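Local coordinates for trypsin-resistant surface T6 protein (Streptococcus pyogenes serotype M6, PDB 4P0D) that probably forms the backbone of the Gram-positive pili on the streptococcal surface, as the T6 antigen made of modular Ig-like domains, at residues A[171-176]-A[260-265]; A[152-157]-A[314-319]; A[196-201]-A[239-244]; A[163-168]-A[364-369]. The protein carries 1 engineered substitution. All coordinates share one frame; numbering follows the deposited sequence.

Contacts 1, 2 and 3 gather round one intramolecular isopeptide site in the middle of the chain. Contact 2 supplies K152, linked covalently to N278. Contact 3 supplies D196, whose OD2 lies 3.0 Å from K152 NZ. Contact 1 supplies Y261, whose OH lies 2.5 Å from D196 OD2. The centres of contacts 1 and 2 are about 9 Å apart, and those of 1 and 3 about 11 Å. Contact 4 joins 163-168 to the prealbumin-like domain, beside the 314-319 segment through which the chain enters it. Its centre is about 9 Å from that of contact 2, joined by Y317 N to K164 O at 2.8 Å, but about 22 Å from that of contact 3.

Contact 1: residues A[171-176]-A[260-265]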
loop_
_atom_site.group_PDB
_atom_site.type_symbol
_atom_site.label_atom_id
_atom_site.label_comp_id
_atom_site.label_asym_id
_atom_site.label_seq_id
_atom_site.Cartn_x
_atom_site.Cartn_y
_atom_site.Cartn_z
ATOM N N VAL A 171 16.402 1.825 9.296
ATOM C CA VAL A 171 15.631 0.716 8.735
ATOM C C VAL A 171 14.192 0.805 9.251
ATOM O O VAL A 171 13.932 0.854 10.464
ATOM C CB VAL A 171 16.252 -0.655 9.067
ATOM C CG1 VAL A 171 15.291 -1.795 8.797
ATOM C CG2 VAL A 171 17.535 -0.858 8.271
ATOM N N LEU A 172 13.260 0.834 8.311
ATOM C CA LEU A 172 11.835 0.926 8.633
ATOM C C LEU A 172 11.151 -0.404 8.358
ATOM O O LEU A 172 11.446 -1.057 7.336
ATOM C CB LEU A 172 11.195 2.036 7.797
ATOM C CG LEU A 172 11.789 3.435 7.986
ATOM C CD1 LEU A 172 10.988 4.464 7.228
ATOM C CD2 LEU A 172 11.821 3.827 9.443
ATOM N N SER A 173 10.249 -0.794 9.246
ATOM C CA SER A 173 9.628 -2.117 9.212
ATOM C C SER A 173 8.150 -1.944 8.905
ATOM O O SER A 173 7.411 -1.374 9.688
ATOM C CB SER A 173 9.812 -2.848 10.541
ATOM O OG SER A 173 11.197 -3.083 10.767
ATOM N N TYR A 174 7.748 -2.452 7.754
ATOM C CA TYR A 174 6.387 -2.332 7.281
ATOM C C TYR A 174 5.660 -3.669 7.445
ATOM O O TYR A 174 6.254 -4.741 7.362
ATOM C CB TYR A 174 6.391 -1.950 5.814
ATOM C CG TYR A 174 6.940 -0.586 5.506
ATOM C CD1 TYR A 174 8.304 -0.384 5.309
ATOM C CD2 TYR A 174 6.097 0.507 5.391
ATOM C CE1 TYR A 174 8.797 0.870 5.007
ATOM C CE2 TYR A 174 6.586 1.769 5.096
ATOM C CZ TYR A 174 7.928 1.945 4.904
ATOM O OH TYR A 174 8.387 3.195 4.601
ATOM N N SER A 175 4.362 -3.577 7.672
ATOM C CA SER A 175 3.505 -4.744 7.863
ATOM C C SER A 175 2.141 -4.514 7.210
ATOM O O SER A 175 1.582 -3.412 7.288
ATOM C CB SER A 175 3.351 -5.061 9.349
ATOM O OG SER A 175 2.714 -4.011 10.037
ATOM N N LEU A 176 1.641 -5.551 6.547
ATOM C CA LEU A 176 0.355 -5.496 5.883
ATOM C C LEU A 176 -0.554 -6.536 6.490
ATOM O O LEU A 176 -0.135 -7.671 6.730
ATOM C CB LEU A 176 0.499 -5.806 4.404
ATOM C CG LEU A 176 1.340 -4.906 3.524
ATOM C CD1 LEU A 176 1.456 -5.512 2.126
ATOM C CD2 LEU A 176 0.735 -3.513 3.450
ATOM N N SER A 260 5.250 -8.925 6.082
ATOM C CA SER A 260 6.170 -7.935 6.613
ATOM C C SER A 260 7.351 -7.728 5.679
ATOM O O SER A 260 7.721 -8.621 4.913
ATOM C CB SER A 260 6.633 -8.351 8.011
ATOM O OG SER A 260 5.507 -8.303 8.842
ATOM N N TYR A 261 7.918 -6.531 5.721
ATOM C CA TYR A 261 9.108 -6.219 4.936
ATOM C C TYR A 261 9.770 -4.942 5.429
ATOM O O TYR A 261 9.186 -4.180 6.191
ATOM C CB TYR A 261 8.787 -6.121 3.448
ATOM C CG TYR A 261 7.537 -5.345 3.121
ATOM C CD1 TYR A 261 6.279 -5.944 3.178
ATOM C CD2 TYR A 261 7.609 -4.007 2.739
ATOM C CE1 TYR A 261 5.125 -5.228 2.867
ATOM C CE2 TYR A 261 6.468 -3.287 2.432
ATOM C CZ TYR A 261 5.239 -3.895 2.483
ATOM O OH TYR A 261 4.119 -3.153 2.155
ATOM N N LYS A 262 11.000 -4.725 4.998
ATOM C CA LYS A 262 11.773 -3.599 5.472
ATOM C C LYS A 262 12.284 -2.769 4.338
ATOM O O LYS A 262 12.481 -3.276 3.244
ATOM C CB LYS A 262 12.965 -4.109 6.252
ATOM C CG LYS A 262 12.610 -4.732 7.583
ATOM C CD LYS A 262 13.902 -5.256 8.173
ATOM C CE LYS A 262 13.738 -5.851 9.544
ATOM N NZ LYS A 262 15.113 -6.307 9.943
ATOM N N ALA A 263 12.546 -1.498 4.619
ATOM C CA ALA A 263 13.280 -0.653 3.725
ATOM C C ALA A 263 14.194 0.274 4.517
ATOM O O ALA A 263 13.957 0.525 5.696
ATOM C CB ALA A 263 12.343 0.126 2.830
ATOM N N VAL A 264 15.255 0.766 3.884
ATOM C CA VAL A 264 16.201 1.657 4.566
ATOM C C VAL A 264 16.271 3.030 3.892
ATOM O O VAL A 264 16.396 3.136 2.664
ATOM C CB VAL A 264 17.616 1.052 4.612
ATOM C CG1 VAL A 264 18.175 0.925 3.210
ATOM C CG2 VAL A 264 18.530 1.903 5.484
ATOM N N VAL A 265 16.238 4.072 4.719
ATOM C CA VAL A 265 16.135 5.453 4.255
ATOM C C VAL A 265 17.474 5.784 3.611
ATOM O O VAL A 265 18.524 5.586 4.225
ATOM C CB VAL A 265 15.828 6.420 5.431
ATOM C CG1 VAL A 265 15.713 7.872 4.960
ATOM C CG2 VAL A 265 14.558 6.015 6.144
#
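Y174 and Y261 carry the side-chain packing here. CB of Y174 sits over one face of the Y261 ring, 4.0 Å from its centroid, in a CH-pi contact. The two ring planes are nearly parallel, at 13°. The offset is large, with centroids 5.9 Å apart, so little of one ring covers the other. CG of Y261 lies between its backbone N and carbonyl carbon (chi1 44°), and this swings the ring across toward L176. There L176 CD1 lies at the ring edge, 3.8 Å from Y261 CE1. Further along, L172 CD1 meets V265 CG2 at 4.0 Å. On the other face of the strands the extended chain of K262 lies by V171, with CD 3.8 Å from V171 CG1. The backbones are antiparallel. L172 with A263 and Y174 with Y261 are hydrogen-bonded pairs, each closed by two bonds. The bond from L172 N to A263 O is 2.7 Å long and almost straight. Outside the pair, Y261 OH is held by D196, and F243 meets the Y261 ring edge-to-face. M198 packs on both tyrosines. Neither strand is at an edge here: 139-155 pairs with 171-179 on its other side, and 202-213 with 258-265.

Contact 2: residues A[152-157]-A[314-319]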
loop_
_atom_site.group_PDB
_atom_site.type_symbol
_atom_site.label_atom_id
_atom_site.label_comp_id
_atom_site.label_asym_id
_atom_site.label_seq_id
_atom_site.Cartn_x
_atom_site.Cartn_y
_atom_site.Cartn_z
ATOM N N LYS A 152 -1.839 -0.923 6.160
ATOM C CA LYS A 152 -0.398 -0.904 6.265
ATOM C C LYS A 152 0.063 -0.113 7.481
ATOM O O LYS A 152 -0.449 0.972 7.775
ATOM C CB LYS A 152 0.251 -0.327 5.012
ATOM C CG LYS A 152 1.778 -0.370 5.087
ATOM C CD LYS A 152 2.473 -0.368 3.744
ATOM C CE LYS A 152 2.564 1.037 3.174
ATOM N NZ LYS A 152 3.673 1.232 2.196
ATOM N N LYS A 153 1.051 -0.669 8.171
ATOM C CA LYS A 153 1.658 -0.025 9.305
ATOM C C LYS A 153 3.177 0.037 9.122
ATOM O O LYS A 153 3.758 -0.779 8.405
ATOM C CB LYS A 153 1.336 -0.799 10.578
ATOM C CG LYS A 153 -0.095 -0.682 11.087
ATOM C CD LYS A 153 -0.260 -1.627 12.272
ATOM C CE LYS A 153 -1.709 -1.798 12.704
ATOM N NZ LYS A 153 -2.092 -0.849 13.787
ATOM N N VAL A 154 3.796 1.012 9.782
ATOM C CA VAL A 154 5.238 1.167 9.777
ATOM C C VAL A 154 5.744 1.390 11.200
ATOM O O VAL A 154 5.100 2.058 12.005
ATOM C CB VAL A 154 5.730 2.273 8.808
ATOM C CG1 VAL A 154 5.254 3.664 9.207
ATOM C CG2 VAL A 154 7.244 2.246 8.690
ATOM N N THR A 155 6.885 0.777 11.509
ATOM C CA THR A 155 7.554 1.029 12.777
ATOM C C THR A 155 9.030 1.251 12.497
ATOM O O THR A 155 9.482 1.036 11.375
ATOM C CB THR A 155 7.370 -0.140 13.740
ATOM O OG1 THR A 155 7.891 -1.340 13.139
ATOM C CG2 THR A 155 5.865 -0.302 14.081
ATOM N N GLY A 156 9.763 1.717 13.503
ATOM C CA GLY A 156 11.176 2.090 13.329
ATOM C C GLY A 156 11.344 3.598 13.206
ATOM O O GLY A 156 12.463 4.103 13.097
ATOM N N THR A 157 10.206 4.293 13.218
ATOM C CA THR A 157 10.117 5.730 13.058
ATOM C C THR A 157 10.023 6.407 14.421
ATOM O O THR A 157 9.849 5.742 15.467
ATOM C CB THR A 157 8.832 6.097 12.267
ATOM O OG1 THR A 157 7.730 5.367 12.812
ATOM C CG2 THR A 157 8.964 5.762 10.763
ATOM N N LYS A 314 1.575 4.768 3.866
ATOM C CA LYS A 314 2.112 5.465 5.035
ATOM C C LYS A 314 3.166 6.444 4.529
ATOM O O LYS A 314 3.966 6.118 3.656
ATOM C CB LYS A 314 2.707 4.486 6.039
ATOM C CG LYS A 314 1.703 3.497 6.647
ATOM C CD LYS A 314 0.620 4.149 7.501
ATOM C CE LYS A 314 1.186 5.006 8.619
ATOM N NZ LYS A 314 0.112 5.746 9.334
ATOM N N ILE A 315 3.148 7.652 5.043
ATOM C CA ILE A 315 4.125 8.648 4.631
ATOM C C ILE A 315 5.062 8.790 5.797
ATOM O O ILE A 315 4.628 8.912 6.962
ATOM C CB ILE A 315 3.468 10.005 4.290
ATOM C CG1 ILE A 315 2.285 9.820 3.348
ATOM C CG2 ILE A 315 4.482 10.969 3.667
ATOM C CD1 ILE A 315 1.419 11.072 3.235
ATOM N N VAL A 316 6.352 8.769 5.510
ATOM C CA VAL A 316 7.322 9.014 6.538
ATOM C C VAL A 316 8.097 10.267 6.173
ATOM O O VAL A 316 8.418 10.482 5.015
ATOM C CB VAL A 316 8.238 7.796 6.744
ATOM C CG1 VAL A 316 9.274 8.088 7.797
ATOM C CG2 VAL A 316 7.390 6.591 7.164
ATOM N N TYR A 317 8.378 11.081 7.185
ATOM C CA TYR A 317 8.962 12.420 6.989
ATOM C C TYR A 317 10.409 12.514 7.486
ATOM O O TYR A 317 10.822 11.785 8.391
ATOM C CB TYR A 317 8.096 13.443 7.704
ATOM C CG TYR A 317 6.707 13.530 7.125
ATOM C CD1 TYR A 317 6.456 14.272 5.969
ATOM C CD2 TYR A 317 5.645 12.838 7.696
ATOM C CE1 TYR A 317 5.190 14.343 5.423
ATOM C CE2 TYR A 317 4.370 12.916 7.149
ATOM C CZ TYR A 317 4.158 13.671 6.017
ATOM O OH TYR A 317 2.903 13.738 5.464
ATOM N N THR A 318 11.184 13.410 6.877
ATOM C CA THR A 318 12.505 13.761 7.399
ATOM C C THR A 318 12.650 15.273 7.336
ATOM O O THR A 318 11.963 15.940 6.550
ATOM C CB THR A 318 13.667 13.140 6.581
ATOM O OG1 THR A 318 13.793 13.812 5.318
ATOM C CG2 THR A 318 13.440 11.686 6.305
ATOM N N TYR A 319 13.581 15.789 8.139
ATOM C CA TYR A 319 13.933 17.203 8.143
ATOM C C TYR A 319 15.439 17.340 7.981
ATOM O O TYR A 319 16.188 16.360 8.068
ATOM C CB TYR A 319 13.533 17.845 9.477
ATOM C CG TYR A 319 12.113 17.506 9.905
ATOM C CD1 TYR A 319 11.021 17.972 9.178
ATOM C CD2 TYR A 319 11.875 16.688 11.007
ATOM C CE1 TYR A 319 9.723 17.653 9.544
ATOM C CE2 TYR A 319 10.574 16.366 11.390
ATOM C CZ TYR A 319 9.501 16.845 10.653
ATOM O OH TYR A 319 8.204 16.514 11.024
#
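K152, V154 and T157 pack against K314 and V316, in a side-chain contact between strand 139-155 with the loop after it and residues 314-316. The strands are not paired here: CA of K152 and CA of K314 are 7.0 Å apart. The T157 methyl CG2 sits against both branches of V316, 3.8 Å from CG1 and 4.0 Å from CG2. V154 CG1 lies across the same valine, 4.2 Å from V316 CG2, and also touches CB of K314. The K314 chain is bent twice (chi2 -65°, chi3 -55°), which folds it over the backbone of K152 and puts CD 3.4 Å from K152 O. The K152 and K314 chains run alongside each other, ends pointing opposite ways, their CG atoms 4.2 Å apart. The bend of K152 at chi3 (81°) carries its CE past K314 N. Beyond it, K152 NZ is joined covalently to N278 CG and hydrogen-bonded to D196 OD2. K314 N bonds to N278 OD1, so one backbone N-H meets the isopeptide carbonyl oxygen and probably helps fix it. A Lys-Asn isopeptide bond beside an acidic residue is characteristic of the Ig-like domains of Gram-positive pilins, where that acid probably promotes the cross-link.

Contact 3: residues A[196-201]-A[239-244]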
loop_
_atom_site.group_PDB
_atom_site.type_symbol
_atom_site.label_atom_id
_atom_site.label_comp_id
_atom_site.label_asym_id
_atom_site.label_seq_id
_atom_site.Cartn_x
_atom_site.Cartn_y
_atom_site.Cartn_z
ATOM N N ASP A 196 3.384 -3.624 -3.394
ATOM C CA ASP A 196 3.838 -2.347 -2.845
ATOM C C ASP A 196 5.002 -1.860 -3.669
ATOM O O ASP A 196 5.705 -2.655 -4.306
ATOM C CB ASP A 196 4.215 -2.485 -1.367
ATOM C CG ASP A 196 4.175 -1.154 -0.599
ATOM O OD1 ASP A 196 4.033 -0.083 -1.202
ATOM O OD2 ASP A 196 4.338 -1.186 0.632
ATOM N N ASN A 197 5.158 -0.539 -3.716
ATOM C CA ASN A 197 6.351 0.075 -4.274
ATOM C C ASN A 197 6.729 1.265 -3.402
ATOM O O ASN A 197 5.902 2.115 -3.074
ATOM C CB ASN A 197 6.139 0.512 -5.725
ATOM C CG ASN A 197 7.461 0.714 -6.487
ATOM O OD1 ASN A 197 8.346 -0.139 -6.480
ATOM N ND2 ASN A 197 7.574 1.835 -7.171
ATOM N N MET A 198 7.979 1.286 -3.000
ATOM C CA MET A 198 8.485 2.317 -2.109
ATOM C C MET A 198 8.883 3.526 -2.937
ATOM O O MET A 198 9.420 3.372 -4.031
ATOM C CB MET A 198 9.715 1.793 -1.374
ATOM C CG MET A 198 9.480 0.607 -0.459
ATOM S SD MET A 198 8.826 1.163 1.115
ATOM C CE MET A 198 8.252 -0.413 1.736
ATOM N N SER A 199 8.657 4.723 -2.410
ATOM C CA SER A 199 9.170 5.941 -3.059
ATOM C C SER A 199 10.696 5.889 -3.061
ATOM O O SER A 199 11.303 5.075 -2.338
ATOM C CB SER A 199 8.684 7.198 -2.338
ATOM O OG SER A 199 9.037 7.135 -0.969
ATOM N N GLU A 200 11.316 6.745 -3.867
ATOM C CA GLU A 200 12.722 6.529 -4.205
ATOM C C GLU A 200 13.686 6.736 -3.047
ATOM O O GLU A 200 14.774 6.206 -3.088
ATOM C CB GLU A 200 13.162 7.328 -5.453
ATOM C CG GLU A 200 13.182 8.835 -5.295
ATOM C CD GLU A 200 13.990 9.540 -6.383
ATOM O OE1 GLU A 200 14.070 10.779 -6.320
ATOM O OE2 GLU A 200 14.565 8.873 -7.284
ATOM N N GLY A 201 13.276 7.476 -2.019
ATOM C CA GLY A 201 14.116 7.726 -0.847
ATOM C C GLY A 201 14.185 6.577 0.156
ATOM O O GLY A 201 14.800 6.708 1.220
ATOM N N VAL A 239 9.865 -6.401 -7.881
ATOM C CA VAL A 239 9.577 -5.578 -9.048
ATOM C C VAL A 239 9.757 -4.118 -8.667
ATOM O O VAL A 239 9.136 -3.642 -7.722
ATOM C CB VAL A 239 8.128 -5.788 -9.549
ATOM C CG1 VAL A 239 7.848 -4.932 -10.782
ATOM C CG2 VAL A 239 7.894 -7.256 -9.857
ATOM N N ASN A 240 10.597 -3.424 -9.432
ATOM C CA ASN A 240 11.022 -2.051 -9.133
ATOM C C ASN A 240 11.507 -1.934 -7.667
ATOM O O ASN A 240 12.334 -2.731 -7.249
ATOM C CB ASN A 240 9.913 -1.063 -9.505
ATOM C CG ASN A 240 9.586 -1.102 -10.990
ATOM O OD1 ASN A 240 10.467 -0.929 -11.836
ATOM N ND2 ASN A 240 8.322 -1.342 -11.315
ATOM N N ASN A 241 10.991 -0.986 -6.899
ATOM C CA ASN A 241 11.426 -0.798 -5.515
ATOM C C ASN A 241 10.367 -1.389 -4.593
ATOM O O ASN A 241 9.837 -0.709 -3.705
ATOM C CB ASN A 241 11.615 0.696 -5.255
ATOM C CG ASN A 241 12.390 0.990 -3.986
ATOM O OD1 ASN A 241 13.174 0.189 -3.512
ATOM N ND2 ASN A 241 12.182 2.172 -3.454
ATOM N N GLY A 242 10.019 -2.656 -4.845
ATOM C CA GLY A 242 8.915 -3.292 -4.140
ATOM C C GLY A 242 8.711 -4.720 -4.623
ATOM O O GLY A 242 9.666 -5.390 -5.028
ATOM N N PHE A 243 7.461 -5.171 -4.589
ATOM C CA PHE A 243 7.126 -6.546 -4.886
ATOM C C PHE A 243 5.688 -6.706 -5.357
ATOM O O PHE A 243 4.823 -5.859 -5.089
ATOM C CB PHE A 243 7.319 -7.417 -3.646
ATOM C CG PHE A 243 6.317 -7.155 -2.556
ATOM C CD1 PHE A 243 6.535 -6.144 -1.616
ATOM C CD2 PHE A 243 5.142 -7.909 -2.470
ATOM C CE1 PHE A 243 5.607 -5.894 -0.621
ATOM C CE2 PHE A 243 4.219 -7.657 -1.471
ATOM C CZ PHE A 243 4.446 -6.645 -0.549
ATOM N N ASN A 244 5.460 -7.826 -6.031
ATOM C CA ASN A 244 4.129 -8.372 -6.254
ATOM C C ASN A 244 4.079 -9.745 -5.608
ATOM O O ASN A 244 5.068 -10.480 -5.621
ATOM C CB ASN A 244 3.799 -8.472 -7.739
ATOM C CG ASN A 244 3.730 -7.113 -8.416
ATOM O OD1 ASN A 244 3.165 -6.185 -7.877
ATOM N ND2 ASN A 244 4.333 -6.995 -9.582
HETATM O O HOH W 1 6.599 -2.786 -7.284
#
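M198 N donates to N241 O at 2.8 Å in a nearly straight bond (173°). N241 answers with its side chain: ND2 gives a hydrogen bond to M198 O at 3.1 Å. It comes from above the carbonyl plane, 63° out of it. With CG anti to the backbone N (chi1 -165°), the N241 amide extends along the 196-201 backbone. Its ND2 also bonds to L202 O, and its OD1 takes the N-H of F204. The N241 amide is therefore engaged at both ends. N197 OD1 accepts N241 N at 2.8 Å, though the poor angle makes this bond weak. D196 and F243 form an antiparallel hydrogen-bonded pair, with F243 N to D196 O at 3.1 Å and D196 N to F243 O at 3.2 Å. Strand 192-197 thus lies against a beta hairpin of the Cna-B-like domain. Strands 231-238 and 242-247 are its arms, and N240 and N241 make the turn, N240 at positive phi. A water lies 2.7 Å from V239 O and within hydrogen-bonding range of D196 O. G242 brings the backbones close, its CA 4.2 Å from N197 CA. Across the pair, D196 N sits over the centre of one face of the F243 ring, and D196 CB is 3.8 Å from F243 CE1. The D196 carboxylate turns away from F243, and OD1 accepts a hydrogen bond from K279 N; OD2 faces the isopeptide site.

Contact 4: residues A[163-168]-A[364-369]; sequences KKTTSL and QVSSGK
T165 and S367 meet at the T165 hydroxyl, in a junction that joins the two-stranded hairpin 158-165 to the prealbumin-like domain. S367 N donates to T165 OG1 at 3.0 Å, with an angle of 162°. S367 OG also donates to it, at 3.2 Å. OG1 in turn bonds to the carbonyl of I158, so three partners grip one oxygen. At chi1 72° the T165 hydroxyl is tucked over its own backbone, facing S367 N. Residues 163-165 are one strand of the antiparallel hairpin, paired with 158-160, and 364-369 leads into strand 368-376 of the prealbumin-like domain. The touching parts run roughly antiparallel. At the far end L168 N donates to Q364 O at 2.9 Å in a nearly straight bond. It reaches that oxygen from above the carbonyl plane, 40° out of it. The Q364 side chain, bent at chi2, is occupied elsewhere: NE2 bonds to N267 O and A269 O. Its OE1 rests by L168 CB. Between these two anchor points T166 O and S366 N stand 3.0 Å apart, but the angle is too poor for a hydrogen bond. The backbones of T166 and V365 are held instead by the same connecting segment: T166 bonds to Y317, and V365 to Y319. S167 OG bonds to S170 OG, and S366 O to the hydroxyl of Y370. S167 CB packs on the carbonyl that serves L168, 3.4 Å from Q364 O. Beside the first anchor, S366 CB lies 3.5 Å from T165 OG1.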
loop_
_atom_site.group_PDB
_atom_site.type_symbol
_atom_site.label_atom_id
_atom_site.label_comp_id
_atom_site.label_asym_id
_atom_site.label_seq_id
_atom_site.Cartn_x
_atom_site.Cartn_y
_atom_site.Cartn_z
ATOM N N LYS A 163 2.932 12.893 13.000
ATOM C CA LYS A 163 3.807 12.625 11.852
ATOM C C LYS A 163 4.833 11.565 12.212
ATOM O O LYS A 163 5.533 11.707 13.208
ATOM C CB LYS A 163 4.568 13.889 11.460
ATOM C CG LYS A 163 3.703 15.077 11.067
ATOM C CD LYS A 163 3.147 14.911 9.664
ATOM C CE LYS A 163 2.467 16.180 9.136
ATOM N NZ LYS A 163 1.605 16.844 10.153
ATOM N N LYS A 164 4.951 10.516 11.405
ATOM C CA LYS A 164 6.044 9.576 11.603
ATOM C C LYS A 164 7.290 10.063 10.872
ATOM O O LYS A 164 7.247 10.335 9.688
ATOM C CB LYS A 164 5.626 8.154 11.210
ATOM C CG LYS A 164 4.506 7.637 12.127
ATOM C CD LYS A 164 4.237 6.154 11.991
ATOM C CE LYS A 164 3.045 5.730 12.843
ATOM N NZ LYS A 164 3.333 5.760 14.316
ATOM N N THR A 165 8.391 10.193 11.611
ATOM C CA THR A 165 9.629 10.740 11.065
ATOM C C THR A 165 10.788 9.737 11.150
ATOM O O THR A 165 10.764 8.802 11.934
ATOM C CB THR A 165 10.035 12.043 11.783
ATOM O OG1 THR A 165 10.511 11.747 13.099
ATOM C CG2 THR A 165 8.844 13.004 11.889
ATOM N N THR A 166 11.809 9.958 10.342
ATOM C CA THR A 166 12.948 9.055 10.292
ATOM C C THR A 166 14.216 9.810 9.879
ATOM O O THR A 166 14.190 11.036 9.654
ATOM C CB THR A 166 12.657 7.902 9.306
ATOM O OG1 THR A 166 13.665 6.888 9.431
ATOM C CG2 THR A 166 12.622 8.416 7.904
ATOM N N SER A 167 15.321 9.089 9.750
ATOM C CA SER A 167 16.587 9.708 9.420
ATOM C C SER A 167 17.348 8.851 8.416
ATOM O O SER A 167 17.057 7.653 8.251
ATOM C CB SER A 167 17.389 9.918 10.695
ATOM O OG SER A 167 17.738 8.665 11.282
ATOM N N LEU A 168 18.307 9.467 7.731
ATOM C CA LEU A 168 19.179 8.749 6.781
ATOM C C LEU A 168 19.818 7.525 7.437
ATOM O O LEU A 168 20.368 7.608 8.538
ATOM C CB LEU A 168 20.279 9.677 6.253
ATOM C CG LEU A 168 21.354 9.032 5.374
ATOM C CD1 LEU A 168 20.742 8.592 4.053
ATOM C CD2 LEU A 168 22.470 10.025 5.137
ATOM N N GLN A 364 19.519 13.987 6.287
ATOM C CA GLN A 364 18.135 13.893 6.780
ATOM C C GLN A 364 18.017 13.324 8.191
ATOM O O GLN A 364 18.581 12.275 8.506
ATOM C CB GLN A 364 17.283 13.041 5.836
ATOM C CG GLN A 364 17.196 13.506 4.393
ATOM C CD GLN A 364 18.286 12.933 3.506
ATOM O OE1 GLN A 364 19.377 12.643 3.971
ATOM N NE2 GLN A 364 17.997 12.781 2.222
ATOM N N VAL A 365 17.240 14.009 9.021
ATOM C CA VAL A 365 17.083 13.680 10.418
ATOM C C VAL A 365 15.620 13.557 10.839
ATOM O O VAL A 365 14.747 14.202 10.277
ATOM C CB VAL A 365 17.789 14.725 11.318
ATOM C CG1 VAL A 365 19.262 14.815 10.959
ATOM C CG2 VAL A 365 17.139 16.111 11.229
ATOM N N SER A 366 15.375 12.756 11.869
ATOM C CA SER A 366 14.029 12.605 12.419
ATOM C C SER A 366 13.750 13.754 13.378
ATOM O O SER A 366 14.661 14.484 13.758
ATOM C CB SER A 366 13.932 11.301 13.178
ATOM O OG SER A 366 14.712 11.354 14.372
ATOM N N SER A 367 12.502 13.885 13.814
ATOM C CA SER A 367 12.180 14.855 14.848
ATOM C C SER A 367 13.034 14.556 16.062
ATOM O O SER A 367 13.309 13.379 16.363
ATOM C CB SER A 367 10.699 14.800 15.203
ATOM O OG SER A 367 10.346 13.542 15.760
ATOM N N GLY A 368 13.501 15.599 16.745
ATOM C CA GLY A 368 14.337 15.410 17.922
ATOM C C GLY A 368 15.247 16.576 18.218
ATOM O O GLY A 368 15.178 17.620 17.565
ATOM N N LYS A 369 16.101 16.400 19.220
ATOM C CA LYS A 369 17.066 17.428 19.636
ATOM C C LYS A 369 18.443 17.063 19.093
ATOM O O LYS A 369 18.857 15.885 19.175
ATOM C CB LYS A 369 17.153 17.515 21.168
ATOM C CG LYS A 369 15.820 17.729 21.890
#